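Local atomic coordinates of TetR family Transcriptional regulator (Streptococcus agalactiae 2603V/R, PDB entry 3KKC), a protein that probably binds DNA as a transcriptional regulator of the TetR family, through a predicted helix-turn-helix motif. Residues 60-64 with 106-110; 69-73 with 86-91; 99-105 with 152-157. One frame throughout, in Å; residues are numbered along the deposited sequence.

In the fold
All three contacts are centred within about 10 Å of the centre of the chain, with their own centres about 14 to 15 Å apart. Contacts 1 and 2 share helix 57-71, which packs against helix 107-129 in contact 1 and meets helix 80-93 at a nickel site in contact 2. Contact 3 sets helix 98-103 against helix 137-157. Along the sequence, both segments of contact 2 fall between those of contact 1 and precede contact 3, whereas contacts 1 and 3 interleave. Contact 1 joins the DNA-binding family region to the C-terminal region. Contact 2 is tied to it through helix 57-71, and contact 3 because Phe109 packs on Leu101 and Leu102, and Leu110 on Leu102; Phe91 reaches Leu156.

Contact 1: 60-64 with 106-110; sequences LKELC and DPYFL
Asp106 opens the second segment by facing Leu60: its OD2 lies 3.8 Å from Leu60 CD2. It is the N-cap of helix 107-129, and its carboxylate caps its own helix: Phe109 N donates to Asp106 OD2 at 2.9 Å, using the anti lone pair of that oxygen. The methyl of Leu60 therefore packs beside a carboxylate already engaged in capping.

Tyr108 covers the most surface. Its CG stands anti to the backbone N (chi1 173°), which extends the ring towards helix 57-71, where the side chains of Tyr108 and Leu60 run alongside each other in opposite senses. Leu60 CD2 comes to 3.6 Å from Tyr108 CD2, approaching the ring obliquely. Further out, Tyr108 OH rests against the backbone of the same helix, 3.7 Å from Lys61 CA, while the Lys61 chain leads away.

Phe109 follows, with its CD1 3.8 Å from Cys64 SG. That sulfur lies near the plane of the Phe109 ring, at its edge (75° off the normal). It also meets Tyr108 at the ring edge, 5.1 Å from the Tyr108 ring centroid and 84° off the normal. Outside the contact, Phe109 also packs on Phe68 and on Leu101 of helix 98-103, while Leu60 touches Phe21 and Tyr30 of the N-terminal region.

No hydrogen bond crosses between the segments. The chemistry implies an interface that is itself apolar and sulfur-aromatic, while the capping bond satisfies Phe109 N at the start of helix 107-129.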
ATOM      1  N   LEU A  60      17.746 -12.392  -2.829  1.00 83.87           N
ATOM      2  CA  LEU A  60      16.719 -11.653  -2.129  1.00 76.59           C
ATOM      3  C   LEU A  60      16.395 -12.382  -0.834  1.00 75.98           C
ATOM      4  O   LEU A  60      16.329 -11.776   0.247  1.00 71.41           O
ATOM      5  CB  LEU A  60      15.472 -11.542  -2.983  1.00 71.49           C
ATOM      6  CG  LEU A  60      14.565 -10.529  -2.335  1.00 73.11           C
ATOM      7  CD1 LEU A  60      15.343  -9.251  -2.198  1.00 73.37           C
ATOM      8  CD2 LEU A  60      13.340 -10.324  -3.175  1.00 80.38           C
ATOM      9  N   LYS A  61      16.211 -13.694  -0.959  1.00 76.14           N
ATOM     10  CA  LYS A  61      15.870 -14.552   0.168  1.00 74.54           C
ATOM     11  C   LYS A  61      16.968 -14.473   1.249  1.00 77.59           C
ATOM     12  O   LYS A  61      16.720 -13.985   2.353  1.00 76.65           O
ATOM     13  CB  LYS A  61      15.641 -15.978  -0.338  1.00 69.77           C
ATOM     14  CG  LYS A  61      15.581 -17.079   0.710  1.00 75.08           C
ATOM     15  CD  LYS A  61      16.283 -18.334   0.143  1.00 86.64           C
ATOM     16  CE  LYS A  61      16.044 -19.590   0.969  1.00 90.12           C
ATOM     17  NZ  LYS A  61      14.606 -19.714   1.347  1.00 88.16           N
ATOM     18  N   GLU A  62      18.173 -14.939   0.923  1.00 78.01           N
ATOM     19  CA  GLU A  62      19.342 -14.748   1.783  1.00 80.61           C
ATOM     20  C   GLU A  62      19.428 -13.338   2.386  1.00 79.93           C
ATOM     21  O   GLU A  62      19.438 -13.190   3.607  1.00 78.11           O
ATOM     22  CB  GLU A  62      20.628 -15.041   1.018  1.00 88.70           C
ATOM     23  CG  GLU A  62      20.855 -16.505   0.728  1.00100.06           C
ATOM     24  CD  GLU A  62      22.320 -16.821   0.545  1.00114.59           C
ATOM     25  OE1 GLU A  62      23.152 -15.903   0.755  1.00120.49           O
ATOM     26  OE2 GLU A  62      22.637 -17.983   0.202  1.00117.88           O
ATOM     27  N   LEU A  63      19.489 -12.311   1.534  1.00 78.02           N
ATOM     28  CA  LEU A  63      19.516 -10.927   2.003  1.00 76.27           C
ATOM     29  C   LEU A  63      18.469 -10.686   3.104  1.00 76.38           C
ATOM     30  O   LEU A  63      18.831 -10.583   4.266  1.00 88.23           O
ATOM     31  CB  LEU A  63      19.380  -9.927   0.849  1.00 58.69           C
ATOM     32  CG  LEU A  63      19.315  -8.445   1.247  1.00 65.41           C
ATOM     33  CD1 LEU A  63      20.505  -8.096   2.089  1.00 65.73           C
ATOM     34  CD2 LEU A  63      19.252  -7.515   0.035  1.00 67.93           C
ATOM     35  N   CYS A  64      17.194 -10.594   2.749  1.00 70.41           N
ATOM     36  CA  CYS A  64      16.095 -10.598   3.730  1.00 66.81           C
ATOM     37  C   CYS A  64      16.357 -11.471   4.949  1.00 65.21           C
ATOM     38  O   CYS A  64      16.214 -11.028   6.097  1.00 67.68           O
ATOM     39  CB  CYS A  64      14.791 -11.089   3.078  1.00 66.33           C
ATOM     40  SG  CYS A  64      14.150  -9.970   1.844  1.00 81.36           S
ATOM     41  N   ASP A 106       8.452  -4.028  -3.548  1.00 88.40           N
ATOM     42  CA  ASP A 106       8.639  -5.426  -3.909  1.00 90.50           C
ATOM     43  C   ASP A 106       7.739  -6.282  -3.039  1.00 94.91           C
ATOM     44  O   ASP A 106       7.924  -6.344  -1.827  1.00 95.72           O
ATOM     45  CB  ASP A 106      10.073  -5.884  -3.743  1.00 90.17           C
ATOM     46  CG  ASP A 106      10.242  -7.356  -4.074  1.00 95.56           C
ATOM     47  OD1 ASP A 106      10.462  -7.685  -5.259  1.00 98.63           O
ATOM     48  OD2 ASP A 106      10.134  -8.193  -3.156  1.00 96.53           O
ATOM     49  N   PRO A 107       6.749  -6.942  -3.659  1.00 98.20           N
ATOM     50  CA  PRO A 107       5.725  -7.692  -2.916  1.00 93.85           C
ATOM     51  C   PRO A 107       6.329  -8.705  -1.916  1.00 89.23           C
ATOM     52  O   PRO A 107       5.793  -8.864  -0.800  1.00 86.73           O
ATOM     53  CB  PRO A 107       4.934  -8.405  -4.031  1.00 84.68           C
ATOM     54  CG  PRO A 107       5.880  -8.429  -5.203  1.00 88.75           C
ATOM     55  CD  PRO A 107       6.616  -7.126  -5.113  1.00 94.56           C
ATOM     56  N   TYR A 108       7.421  -9.364  -2.316  1.00 78.81           N
ATOM     57  CA  TYR A 108       8.093 -10.359  -1.477  1.00 80.39           C
ATOM     58  C   TYR A 108       8.761  -9.751  -0.230  1.00 86.32           C
ATOM     59  O   TYR A 108       8.675 -10.315   0.866  1.00 89.94           O
ATOM     60  CB  TYR A 108       9.141 -11.144  -2.276  1.00 78.27           C
ATOM     61  CG  TYR A 108       9.984 -12.074  -1.421  1.00 71.69           C
ATOM     62  CD1 TYR A 108       9.656 -13.415  -1.302  1.00 66.77           C
ATOM     63  CD2 TYR A 108      11.097 -11.597  -0.716  1.00 63.68           C
ATOM     64  CE1 TYR A 108      10.395 -14.255  -0.515  1.00 72.94           C
ATOM     65  CE2 TYR A 108      11.858 -12.435   0.071  1.00 59.57           C
ATOM     66  CZ  TYR A 108      11.508 -13.767   0.179  1.00 71.07           C
ATOM     67  OH  TYR A 108      12.269 -14.637   0.954  1.00 73.57           O
ATOM     68  N   PHE A 109       9.447  -8.623  -0.392  1.00 82.84           N
ATOM     69  CA  PHE A 109      10.033  -7.987   0.770  1.00 79.58           C
ATOM     70  C   PHE A 109       8.945  -7.476   1.710  1.00 83.12           C
ATOM     71  O   PHE A 109       9.068  -7.603   2.926  1.00 83.15           O
ATOM     72  CB  PHE A 109      10.982  -6.849   0.416  1.00 73.31           C
ATOM     73  CG  PHE A 109      11.463  -6.117   1.615  1.00 71.21           C
ATOM     74  CD1 PHE A 109      12.639  -6.503   2.255  1.00 70.87           C
ATOM     75  CD2 PHE A 109      10.703  -5.094   2.164  1.00 70.13           C
ATOM     76  CE1 PHE A 109      13.071  -5.859   3.394  1.00 68.08           C
ATOM     77  CE2 PHE A 109      11.134  -4.439   3.313  1.00 73.32           C
ATOM     78  CZ  PHE A 109      12.335  -4.826   3.925  1.00 70.95           C
ATOM     79  N   LEU A 110       7.880  -6.904   1.153  1.00 85.37           N
ATOM     80  CA  LEU A 110       6.805  -6.360   1.987  1.00 87.61           C
ATOM     81  C   LEU A 110       6.078  -7.469   2.750  1.00 84.75           C
ATOM     82  O   LEU A 110       5.434  -7.226   3.769  1.00 85.73           O
ATOM     83  CB  LEU A 110       5.805  -5.561   1.145  1.00 92.11           C
ATOM     84  CG  LEU A 110       5.061  -4.432   1.860  1.00 97.47           C
ATOM     85  CD1 LEU A 110       5.925  -3.185   1.858  1.00 99.94           C
ATOM     86  CD2 LEU A 110       3.725  -4.142   1.200  1.00 97.47           C
TER

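Contact 2: 69-73 with 86-91; sequences HHLFK and HILKHF. With NI (nickel (II) ion), chain E.
His70 meets His86 and His90 around a nickel ion, which all three bind through NE2: His70 NE2 lies 2.2 Å from nickel and His86 NE2 2.3 Å, with His90 NE2 at a similar distance. A fourth ligand atom comes from outside the two segments. His86 and His90, one turn apart on helix 80-93, reach the metal by different torsions. The His86 ring swings out with CG anti to its backbone N (chi1 168°), whereas His90 CG is anti to the carbonyl carbon (chi1 -81°). The side chain of His70 comes in roughly perpendicular to both, and its ring plane stands at 74° to that of His86. The close approach of His70 NE2 to both partner nitrogens reflects shared coordination, not hydrogen bonding.

Next to His70 in the chain, Leu71 is a knob among Ile87, His90, His86 and Phe91. Its two methyls divide the work. Leu71 CD2 lies over one face of the His90 ring in a CH-pi contact, 4.1 Å from the centroid, while CD1 sits 3.9 Å from Ile87 CG2 and also touches Phe91 CE2. Ile87 uses its other methyl, CD1, on Phe72 CE1, at 3.5 Å. Phe72 O is hydrogen-bonded to Tyr83 OH, a second tie to helix 80-93.

A bound imidazole, probably from the crystallisation liquor, lies about 3 Å from the side chain of His90. The chemistry implies a metal cross-link between two helices: nickel joins an i, i+4 histidine pair on helix 80-93 to His70 near the end of helix 57-71, with Leu71 backing His90 from one face.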
ATOM      1  N   HIS A  69      17.255 -11.174  10.420  1.00 72.51           N
ATOM      2  CA  HIS A  69      17.891 -11.754  11.576  1.00 72.10           C
ATOM      3  C   HIS A  69      18.516 -10.622  12.370  1.00 77.92           C
ATOM      4  O   HIS A  69      18.385 -10.592  13.585  1.00 86.53           O
ATOM      5  CB  HIS A  69      18.932 -12.790  11.189  1.00 70.82           C
ATOM      6  CG  HIS A  69      19.543 -13.498  12.353  1.00 71.87           C
ATOM      7  ND1 HIS A  69      19.192 -14.786  12.706  1.00 78.53           N
ATOM      8  CD2 HIS A  69      20.510 -13.117  13.225  1.00 70.24           C
ATOM      9  CE1 HIS A  69      19.909 -15.162  13.752  1.00 80.99           C
ATOM     10  NE2 HIS A  69      20.716 -14.169  14.087  1.00 73.15           N
ATOM     11  N   HIS A  70      19.164  -9.670  11.701  1.00 74.00           N
ATOM     12  CA  HIS A  70      19.765  -8.568  12.447  1.00 71.61           C
ATOM     13  C   HIS A  70      18.772  -7.594  13.097  1.00 71.35           C
ATOM     14  O   HIS A  70      19.077  -7.001  14.131  1.00 70.80           O
ATOM     15  CB  HIS A  70      20.775  -7.759  11.636  1.00 67.81           C
ATOM     16  CG  HIS A  70      21.460  -6.703  12.456  1.00 70.61           C
ATOM     17  ND1 HIS A  70      22.358  -7.013  13.461  1.00 69.56           N
ATOM     18  CD2 HIS A  70      21.345  -5.351  12.460  1.00 70.19           C
ATOM     19  CE1 HIS A  70      22.777  -5.896  14.033  1.00 71.38           C
ATOM     20  NE2 HIS A  70      22.186  -4.873  13.442  1.00 65.64           N
ATOM     21  N   LEU A  71      17.611  -7.397  12.482  1.00 70.04           N
ATOM     22  CA  LEU A  71      16.635  -6.462  13.032  1.00 67.46           C
ATOM     23  C   LEU A  71      15.907  -7.030  14.246  1.00 73.14           C
ATOM     24  O   LEU A  71      15.819  -6.378  15.274  1.00 85.42           O
ATOM     25  CB  LEU A  71      15.624  -6.047  11.968  1.00 69.02           C
ATOM     26  CG  LEU A  71      16.135  -5.033  10.953  1.00 66.64           C
ATOM     27  CD1 LEU A  71      14.991  -4.420  10.187  1.00 62.57           C
ATOM     28  CD2 LEU A  71      16.884  -3.972  11.694  1.00 64.10           C
ATOM     29  N   PHE A  72      15.414  -8.257  14.143  1.00 74.66           N
ATOM     30  CA  PHE A  72      14.456  -8.778  15.116  1.00 80.18           C
ATOM     31  C   PHE A  72      15.021  -9.931  15.908  1.00 92.66           C
ATOM     32  O   PHE A  72      15.016  -9.902  17.131  1.00 98.59           O
ATOM     33  CB  PHE A  72      13.177  -9.291  14.434  1.00 78.93           C
ATOM     34  CG  PHE A  72      12.592  -8.359  13.402  1.00 79.26           C
ATOM     35  CD1 PHE A  72      11.841  -7.256  13.782  1.00 79.58           C
ATOM     36  CD2 PHE A  72      12.753  -8.614  12.051  1.00 79.43           C
ATOM     37  CE1 PHE A  72      11.279  -6.413  12.826  1.00 77.31           C
ATOM     38  CE2 PHE A  72      12.196  -7.778  11.098  1.00 79.46           C
ATOM     39  CZ  PHE A  72      11.457  -6.682  11.487  1.00 77.65           C
ATOM     40  N   LYS A  73      15.466 -10.964  15.199  1.00102.75           N
ATOM     41  CA  LYS A  73      15.851 -12.227  15.818  1.00111.87           C
ATOM     42  C   LYS A  73      17.043 -12.039  16.752  1.00117.09           C
ATOM     43  O   LYS A  73      17.756 -12.985  17.096  1.00120.11           O
ATOM     44  CB  LYS A  73      16.097 -13.289  14.744  1.00115.28           C
ATOM     45  CG  LYS A  73      14.883 -13.475  13.821  1.00118.08           C
ATOM     46  CD  LYS A  73      15.303 -13.878  12.410  1.00123.04           C
ATOM     47  CE  LYS A  73      14.284 -13.429  11.362  1.00124.58           C
ATOM     48  NZ  LYS A  73      14.814 -13.548   9.961  1.00126.23           N
ATOM     49  N   HIS A  86      16.186   0.845  17.183  1.00 78.81           N
ATOM     50  CA  HIS A  86      17.257   0.196  16.411  1.00 72.80           C
ATOM     51  C   HIS A  86      16.753  -0.189  15.015  1.00 72.06           C
ATOM     52  O   HIS A  86      17.456  -0.006  14.015  1.00 67.42           O
ATOM     53  CB  HIS A  86      17.781  -1.032  17.158  1.00 69.49           C
ATOM     54  CG  HIS A  86      18.667  -1.930  16.338  1.00 78.16           C
ATOM     55  ND1 HIS A  86      18.297  -3.209  15.969  1.00 79.18           N
ATOM     56  CD2 HIS A  86      19.912  -1.744  15.836  1.00 78.79           C
ATOM     57  CE1 HIS A  86      19.270  -3.768  15.273  1.00 74.51           C
ATOM     58  NE2 HIS A  86      20.258  -2.897  15.173  1.00 79.16           N
ATOM     59  N   ILE A  87      15.532  -0.719  14.962  1.00 69.48           N
ATOM     60  CA  ILE A  87      14.908  -1.036  13.690  1.00 69.55           C
ATOM     61  C   ILE A  87      14.820   0.219  12.830  1.00 69.01           C
ATOM     62  O   ILE A  87      15.329   0.250  11.714  1.00 70.06           O
ATOM     63  CB  ILE A  87      13.511  -1.642  13.881  1.00 69.46           C
ATOM     64  CG1 ILE A  87      13.598  -2.834  14.834  1.00 66.97           C
ATOM     65  CG2 ILE A  87      12.934  -2.049  12.555  1.00 69.05           C
ATOM     66  CD1 ILE A  87      12.420  -3.733  14.788  1.00 65.15           C
ATOM     67  N   LEU A  88      14.189   1.259  13.357  1.00 67.51           N
ATOM     68  CA  LEU A  88      14.096   2.521  12.641  1.00 68.43           C
ATOM     69  C   LEU A  88      15.483   3.066  12.288  1.00 72.81           C
ATOM     70  O   LEU A  88      15.641   3.744  11.275  1.00 75.19           O
ATOM     71  CB  LEU A  88      13.304   3.556  13.453  1.00 65.37           C
ATOM     72  CG  LEU A  88      11.781   3.645  13.330  1.00 73.63           C
ATOM     73  CD1 LEU A  88      11.167   2.453  12.584  1.00 69.80           C
ATOM     74  CD2 LEU A  88      11.134   3.817  14.720  1.00 76.55           C
ATOM     75  N   LYS A  89      16.486   2.788  13.127  1.00 75.93           N
ATOM     76  CA  LYS A  89      17.831   3.314  12.889  1.00 79.04           C
ATOM     77  C   LYS A  89      18.332   2.811  11.539  1.00 80.48           C
ATOM     78  O   LYS A  89      18.838   3.580  10.725  1.00 82.72           O
ATOM     79  CB  LYS A  89      18.785   2.902  14.005  1.00 84.05           C
ATOM     80  CG  LYS A  89      20.065   3.734  14.080  1.00 96.74           C
ATOM     81  CD  LYS A  89      20.732   3.655  15.476  1.00101.34           C
ATOM     82  CE  LYS A  89      21.282   2.259  15.781  1.00103.54           C
ATOM     83  NZ  LYS A  89      21.536   1.980  17.240  1.00102.90           N
ATOM     84  N   HIS A  90      18.160   1.513  11.299  1.00 76.67           N
ATOM     85  CA  HIS A  90      18.561   0.901  10.038  1.00 72.02           C
ATOM     86  C   HIS A  90      17.867   1.469   8.823  1.00 72.03           C
ATOM     87  O   HIS A  90      18.461   1.584   7.756  1.00 75.31           O
ATOM     88  CB  HIS A  90      18.362  -0.601  10.092  1.00 70.04           C
ATOM     89  CG  HIS A  90      19.477  -1.309  10.778  1.00 78.28           C
ATOM     90  ND1 HIS A  90      20.318  -2.181  10.124  1.00 80.93           N
ATOM     91  CD2 HIS A  90      19.926  -1.231  12.051  1.00 82.97           C
ATOM     92  CE1 HIS A  90      21.219  -2.638  10.973  1.00 82.51           C
ATOM     93  NE2 HIS A  90      21.011  -2.068  12.145  1.00 86.95           N
ATOM     94  N   PHE A  91      16.607   1.835   8.972  1.00 73.07           N
ATOM     95  CA  PHE A  91      15.886   2.344   7.829  1.00 73.50           C
ATOM     96  C   PHE A  91      16.402   3.723   7.412  1.00 74.65           C
ATOM     97  O   PHE A  91      16.515   4.000   6.212  1.00 82.29           O
ATOM     98  CB  PHE A  91      14.354   2.268   8.033  1.00 66.45           C
ATOM     99  CG  PHE A  91      13.773   0.886   7.752  1.00 61.45           C
ATOM    100  CD1 PHE A  91      13.421   0.511   6.460  1.00 61.29           C
ATOM    101  CD2 PHE A  91      13.605  -0.043   8.773  1.00 61.53           C
ATOM    102  CE1 PHE A  91      12.906  -0.765   6.185  1.00 61.08           C
ATOM    103  CE2 PHE A  91      13.073  -1.315   8.516  1.00 63.03           C
ATOM    104  CZ  PHE A  91      12.731  -1.679   7.212  1.00 62.12           C
TER
HETATM  105 NI    NI E 201      22.104  -2.728  13.878  0.80 71.45          NI

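Contact 3: 99-105 with 152-157; sequences ATLLLSD and LKWWLH
Leu102 and Leu103 are the bumps of helix 98-103 that press on helix 137-157, a packing of two helices within the all-helical C-terminal region of this TetR family protein. The short segments cross steeply: their axes approach to 10.4 Å and their N-to-C directions make an angle of 116°. CA atoms come nearest at Leu103 with Lys153 and at Ala99 with Leu156.

Leu102 extends one branch into the hollow formed by Leu152, Lys153 and Leu156. With CG anti to the backbone N (chi1 180°), its CD2 settles 3.8 Å from Lys153 CG and 3.9 Å from Leu152 CG. Leu156 answers from the other helix: its CB and CD1 fit against the branches of Leu103 and Leu102, with Leu103 CD1 3.9 Å from Leu156 CB. Ala99 CB lies 4.2 Å from Leu156 CD2. Phe91 of helix 80-93 also packs on Leu156, and Phe109, Leu110 and Phe113 of helix 107-129 pack on Leu102, so both leucines belong to a wider apolar interior.

The more exposed edge changes character. Asp105, where the backbone turns out of the helix at a positive phi, points OD1 at Lys153 NZ in a long salt bridge of 3.9 Å; the lysine has a second charged partner in Glu150. Beside it, the side chains of Leu103 and His157 pass one another head to tail, and Leu103 CG lies over one face of the imidazole, 4.1 Å from the His157 ring centroid and offset towards the rim, with His157 NE2 its nearest ring atom.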
ATOM      1  N   ALA A  99      15.642   0.338   3.227  1.00 71.89           N
ATOM      2  CA  ALA A  99      14.674   1.387   2.936  1.00 65.31           C
ATOM      3  C   ALA A  99      14.197   1.278   1.501  1.00 76.31           C
ATOM      4  O   ALA A  99      13.006   1.341   1.209  1.00 83.32           O
ATOM      5  CB  ALA A  99      15.303   2.742   3.142  1.00 56.20           C
ATOM      6  N   THR A 100      15.145   1.142   0.595  1.00 79.09           N
ATOM      7  CA  THR A 100      14.820   1.116  -0.807  1.00 77.52           C
ATOM      8  C   THR A 100      14.057  -0.161  -1.105  1.00 79.16           C
ATOM      9  O   THR A 100      13.261  -0.216  -2.031  1.00 79.65           O
ATOM     10  CB  THR A 100      16.096   1.215  -1.644  1.00 75.52           C
ATOM     11  OG1 THR A 100      16.850   2.340  -1.181  1.00 70.66           O
ATOM     12  CG2 THR A 100      15.768   1.387  -3.160  1.00 68.51           C
ATOM     13  N   LEU A 101      14.294  -1.192  -0.306  1.00 82.75           N
ATOM     14  CA  LEU A 101      13.625  -2.464  -0.530  1.00 83.78           C
ATOM     15  C   LEU A 101      12.139  -2.300  -0.229  1.00 78.94           C
ATOM     16  O   LEU A 101      11.294  -2.799  -0.965  1.00 75.78           O
ATOM     17  CB  LEU A 101      14.250  -3.554   0.345  1.00 87.00           C
ATOM     18  CG  LEU A 101      14.503  -4.917  -0.301  1.00 88.81           C
ATOM     19  CD1 LEU A 101      14.623  -4.816  -1.815  1.00 86.33           C
ATOM     20  CD2 LEU A 101      15.750  -5.545   0.293  1.00 90.52           C
ATOM     21  N   LEU A 102      11.843  -1.561   0.841  1.00 77.98           N
ATOM     22  CA  LEU A 102      10.482  -1.329   1.317  1.00 75.12           C
ATOM     23  C   LEU A 102       9.718  -0.339   0.451  1.00 77.51           C
ATOM     24  O   LEU A 102       8.525  -0.510   0.201  1.00 76.64           O
ATOM     25  CB  LEU A 102      10.512  -0.788   2.744  1.00 69.82           C
ATOM     26  CG  LEU A 102       9.126  -0.510   3.333  1.00 65.81           C
ATOM     27  CD1 LEU A 102       8.428  -1.824   3.668  1.00 64.88           C
ATOM     28  CD2 LEU A 102       9.193   0.386   4.569  1.00 63.69           C
ATOM     29  N   LEU A 103      10.414   0.710   0.026  1.00 77.54           N
ATOM     30  CA  LEU A 103       9.834   1.765  -0.800  1.00 79.15           C
ATOM     31  C   LEU A 103       9.621   1.312  -2.255  1.00 82.76           C
ATOM     32  O   LEU A 103       8.899   1.949  -3.026  1.00 83.17           O
ATOM     33  CB  LEU A 103      10.756   2.987  -0.783  1.00 77.00           C
ATOM     34  CG  LEU A 103      10.454   4.195   0.107  1.00 72.26           C
ATOM     35  CD1 LEU A 103       9.814   3.756   1.406  1.00 72.13           C
ATOM     36  CD2 LEU A 103      11.729   5.009   0.336  1.00 70.19           C
ATOM     37  N   SER A 104      10.283   0.224  -2.628  1.00 80.05           N
ATOM     38  CA  SER A 104      10.226  -0.274  -3.983  1.00 77.74           C
ATOM     39  C   SER A 104       8.902  -1.018  -4.173  1.00 81.32           C
ATOM     40  O   SER A 104       8.501  -1.329  -5.307  1.00 83.89           O
ATOM     41  CB  SER A 104      11.393  -1.228  -4.230  1.00 72.81           C
ATOM     42  OG  SER A 104      11.165  -2.468  -3.575  1.00 69.58           O
ATOM     43  N   ASP A 105       8.238  -1.313  -3.058  1.00 77.21           N
ATOM     44  CA  ASP A 105       7.008  -2.092  -3.097  1.00 87.14           C
ATOM     45  C   ASP A 105       7.212  -3.551  -3.484  1.00 91.35           C
ATOM     46  O   ASP A 105       6.226  -4.246  -3.752  1.00 96.01           O
ATOM     47  CB  ASP A 105       6.004  -1.481  -4.088  1.00 94.88           C
ATOM     48  CG  ASP A 105       5.262  -0.295  -3.518  1.00101.50           C
ATOM     49  OD1 ASP A 105       5.177  -0.191  -2.271  1.00108.57           O
ATOM     50  OD2 ASP A 105       4.759   0.524  -4.319  1.00 99.46           O
ATOM     51  N   LEU A 152       6.138   4.501   8.762  1.00 67.63           N
ATOM     52  CA  LEU A 152       7.509   4.236   8.323  1.00 64.85           C
ATOM     53  C   LEU A 152       7.787   4.625   6.857  1.00 66.43           C
ATOM     54  O   LEU A 152       8.684   5.426   6.595  1.00 65.15           O
ATOM     55  CB  LEU A 152       7.825   2.765   8.578  1.00 61.66           C
ATOM     56  CG  LEU A 152       9.093   2.233   7.946  1.00 69.29           C
ATOM     57  CD1 LEU A 152      10.213   3.193   8.225  1.00 70.78           C
ATOM     58  CD2 LEU A 152       9.414   0.864   8.502  1.00 71.75           C
ATOM     59  N   LYS A 153       7.006   4.093   5.914  1.00 63.81           N
ATOM     60  CA  LYS A 153       7.155   4.485   4.504  1.00 66.46           C
ATOM     61  C   LYS A 153       7.096   5.990   4.332  1.00 66.20           C
ATOM     62  O   LYS A 153       7.876   6.570   3.590  1.00 70.70           O
ATOM     63  CB  LYS A 153       6.080   3.846   3.603  1.00 64.98           C
ATOM     64  CG  LYS A 153       6.353   2.416   3.185  1.00 66.16           C
ATOM     65  CD  LYS A 153       5.055   1.706   2.848  1.00 76.55           C
ATOM     66  CE  LYS A 153       4.961   1.324   1.363  1.00 85.80           C
ATOM     67  NZ  LYS A 153       3.662   1.765   0.766  1.00 89.09           N
ATOM     68  N   TRP A 154       6.137   6.622   4.994  1.00 62.11           N
ATOM     69  CA  TRP A 154       5.921   8.050   4.806  1.00 59.82           C
ATOM     70  C   TRP A 154       7.190   8.824   5.246  1.00 66.14           C
ATOM     71  O   TRP A 154       7.661   9.746   4.563  1.00 63.79           O
ATOM     72  CB  TRP A 154       4.648   8.493   5.563  1.00 52.48           C
ATOM     73  CG  TRP A 154       4.592   9.957   5.794  1.00 55.67           C
ATOM     74  CD1 TRP A 154       4.089  10.899   4.947  1.00 53.34           C
ATOM     75  CD2 TRP A 154       5.102  10.673   6.946  1.00 52.82           C
ATOM     76  NE1 TRP A 154       4.246  12.161   5.499  1.00 59.60           N
ATOM     77  CE2 TRP A 154       4.867  12.050   6.720  1.00 57.80           C
ATOM     78  CE3 TRP A 154       5.729  10.283   8.131  1.00 56.31           C
ATOM     79  CZ2 TRP A 154       5.240  13.058   7.660  1.00 58.91           C
ATOM     80  CZ3 TRP A 154       6.114  11.301   9.083  1.00 57.73           C
ATOM     81  CH2 TRP A 154       5.860  12.662   8.826  1.00 53.83           C
ATOM     82  N   TRP A 155       7.737   8.405   6.382  1.00 65.77           N
ATOM     83  CA  TRP A 155       8.913   9.017   6.983  1.00 71.18           C
ATOM     84  C   TRP A 155      10.123   8.890   6.045  1.00 73.77           C
ATOM     85  O   TRP A 155      10.889   9.837   5.864  1.00 74.02           O
ATOM     86  CB  TRP A 155       9.170   8.330   8.330  1.00 71.11           C
ATOM     87  CG  TRP A 155      10.391   8.773   9.098  1.00 75.07           C
ATOM     88  CD1 TRP A 155      10.705  10.044   9.493  1.00 72.82           C
ATOM     89  CD2 TRP A 155      11.435   7.927   9.605  1.00 73.47           C
ATOM     90  NE1 TRP A 155      11.880  10.038  10.190  1.00 75.06           N
ATOM     91  CE2 TRP A 155      12.349   8.753  10.277  1.00 73.88           C
ATOM     92  CE3 TRP A 155      11.684   6.548   9.550  1.00 71.96           C
ATOM     93  CZ2 TRP A 155      13.497   8.250  10.896  1.00 74.28           C
ATOM     94  CZ3 TRP A 155      12.819   6.050  10.165  1.00 74.25           C
ATOM     95  CH2 TRP A 155      13.712   6.900  10.829  1.00 74.54           C
ATOM     96  N   LEU A 156      10.267   7.725   5.427  1.00 70.81           N
ATOM     97  CA  LEU A 156      11.363   7.483   4.496  1.00 69.03           C
ATOM     98  C   LEU A 156      11.266   8.322   3.201  1.00 79.41           C
ATOM     99  O   LEU A 156      12.293   8.628   2.581  1.00 87.09           O
ATOM    100  CB  LEU A 156      11.483   5.976   4.192  1.00 58.76           C
ATOM    101  CG  LEU A 156      11.873   5.092   5.393  1.00 57.99           C
ATOM    102  CD1 LEU A 156      11.675   3.617   5.122  1.00 59.95           C
ATOM    103  CD2 LEU A 156      13.320   5.326   5.831  1.00 58.29           C
ATOM    104  N   HIS A 157      10.050   8.690   2.789  1.00 79.23           N
ATOM    105  CA  HIS A 157       9.879   9.549   1.610  1.00 84.02           C
ATOM    106  C   HIS A 157      10.172  10.986   1.984  1.00 82.50           C
ATOM    107  O   HIS A 157      10.274  11.852   1.119  1.00 82.38           O
ATOM    108  CB  HIS A 157       8.447   9.525   1.071  1.00 91.86           C
ATOM    109  CG  HIS A 157       8.065   8.261   0.370  1.00 98.73           C
ATOM    110  ND1 HIS A 157       7.253   7.308   0.948  1.00 99.75           N
ATOM    111  CD2 HIS A 157       8.350   7.811  -0.875  1.00103.09           C
ATOM    112  CE1 HIS A 157       7.070   6.315   0.096  1.00101.41           C
ATOM    113  NE2 HIS A 157       7.723   6.596  -1.019  1.00103.46           N
TER